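Local coordinates for protein Phenolphthiocerol/phthiocerol polyketide synthase subunit C (Mycobacterium tuberculosis H37Rv, PDB 8QZI) that probably extends the acyl chain in phthiocerol and phenolphthiocerol lipid synthesis as a modular type I polyketide synthase, carrying intermediates on its acyl carrier protein domain, at residues R76-E79 with T80-L83. Sequence-based numbering, arbitrary orientation.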
# COMPACT_ATOMS: atom_id res chain seq x y z
N ARG F 76 -16.06 -7.71 -11.12
CA ARG F 76 -15.13 -8.37 -10.20
C ARG F 76 -14.21 -7.34 -9.55
O ARG F 76 -13.47 -6.64 -10.27
CB ARG F 76 -14.30 -9.43 -10.94
CG ARG F 76 -13.22 -10.11 -10.11
CD ARG F 76 -13.53 -11.59 -9.89
NE ARG F 76 -12.31 -12.39 -9.75
CZ ARG F 76 -11.73 -13.05 -10.75
NH1 ARG F 76 -12.26 -13.01 -11.97
NH2 ARG F 76 -10.62 -13.74 -10.55
N PRO F 77 -14.20 -7.21 -8.23
CA PRO F 77 -13.25 -6.28 -7.59
C PRO F 77 -11.81 -6.71 -7.85
O PRO F 77 -11.43 -7.86 -7.59
CB PRO F 77 -13.61 -6.36 -6.10
CG PRO F 77 -15.03 -6.87 -6.08
CD PRO F 77 -15.12 -7.80 -7.25
N LEU F 78 -11.01 -5.79 -8.37
CA LEU F 78 -9.66 -6.13 -8.78
C LEU F 78 -8.65 -6.11 -7.64
O LEU F 78 -7.47 -6.37 -7.87
CB LEU F 78 -9.21 -5.20 -9.92
CG LEU F 78 -9.90 -5.52 -11.25
CD1 LEU F 78 -8.99 -5.27 -12.44
CD2 LEU F 78 -10.40 -6.95 -11.24
N GLU F 79 -9.09 -5.79 -6.42
CA GLU F 79 -8.32 -6.15 -5.23
C GLU F 79 -8.15 -7.67 -5.14
O GLU F 79 -7.14 -8.15 -4.62
CB GLU F 79 -9.02 -5.62 -3.98
CG GLU F 79 -8.63 -6.34 -2.70
CD GLU F 79 -9.56 -6.05 -1.55
OE1 GLU F 79 -10.78 -5.93 -1.78
OE2 GLU F 79 -9.07 -5.92 -0.41
N THR F 80 -9.14 -8.42 -5.63
CA THR F 80 -9.11 -9.88 -5.68
C THR F 80 -8.34 -10.42 -6.88
O THR F 80 -8.09 -11.63 -6.94
CB THR F 80 -10.54 -10.42 -5.70
OG1 THR F 80 -11.06 -10.32 -7.03
CG2 THR F 80 -11.44 -9.61 -4.77
N LEU F 81 -7.99 -9.57 -7.84
CA LEU F 81 -7.19 -9.94 -9.01
C LEU F 81 -5.70 -9.70 -8.80
O LEU F 81 -4.94 -9.72 -9.77
CB LEU F 81 -7.66 -9.16 -10.24
CG LEU F 81 -8.29 -10.04 -11.30
CD1 LEU F 81 -9.50 -10.73 -10.72
CD2 LEU F 81 -8.66 -9.23 -12.54
N GLY F 82 -5.28 -9.44 -7.57
CA GLY F 82 -3.87 -9.27 -7.28
C GLY F 82 -3.28 -7.97 -7.74
O GLY F 82 -2.07 -7.89 -7.97
N LEU F 83 -4.11 -6.93 -7.89
CA LEU F 83 -3.65 -5.59 -8.25
C LEU F 83 -3.29 -4.80 -7.00
O LEU F 83 -4.15 -4.16 -6.39
CB LEU F 83 -4.71 -4.85 -9.06
CG LEU F 83 -4.68 -5.11 -10.56
CD1 LEU F 83 -5.18 -6.53 -10.83
CD2 LEU F 83 -5.47 -4.03 -11.32
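Pro-77 and Thr-80 close a type I beta turn, a local backbone-and-hydroxyl contact in the loop that joins helix 52-66 to helix 85-98. Two groups of Thr-80 reach the carbonyl of Pro-77. Thr-80 N bonds to Pro-77 O at 3.1 Å from well above the carbonyl plane, while Thr-80 OG1 donates to the same Pro-77 O at 2.5 Å, coming in almost end-on to the carbonyl. With chi1 at 80°, OG1 lies between its own backbone N and carbonyl carbon, which turns it toward Pro-77 O. One residue on, Leu-78 O takes two weak bonds, from Leu-81 N at 3.2 Å and Leu-83 N at 3.4 Å, as the chain bends again before helix 85-98. Gly-82 makes this bend with a positive phi of 74°.

On the inner side, Leu-78 and Leu-83 lie side by side, CD1 of Leu-78 being 3.9 Å from CD2 of Leu-83. Leu-78 packs on Ile-62 of helix 52-66, Leu-81 and Leu-83 on Leu-66. Arg-76 crosses Leu-81 at about a right angle, and methyl CD1 of Leu-81 sits over one guanidinium face, toward its rim. Outside this loop, Glu-79 OE2 pairs with a basic side chain on the chain of another protein; bound coenzyme A lies about 5 Å from the Glu-79 side chain. This is the long loop of the acyl carrier protein fold, leading to the probable phosphopantetheine attachment site where helix 85-98 begins.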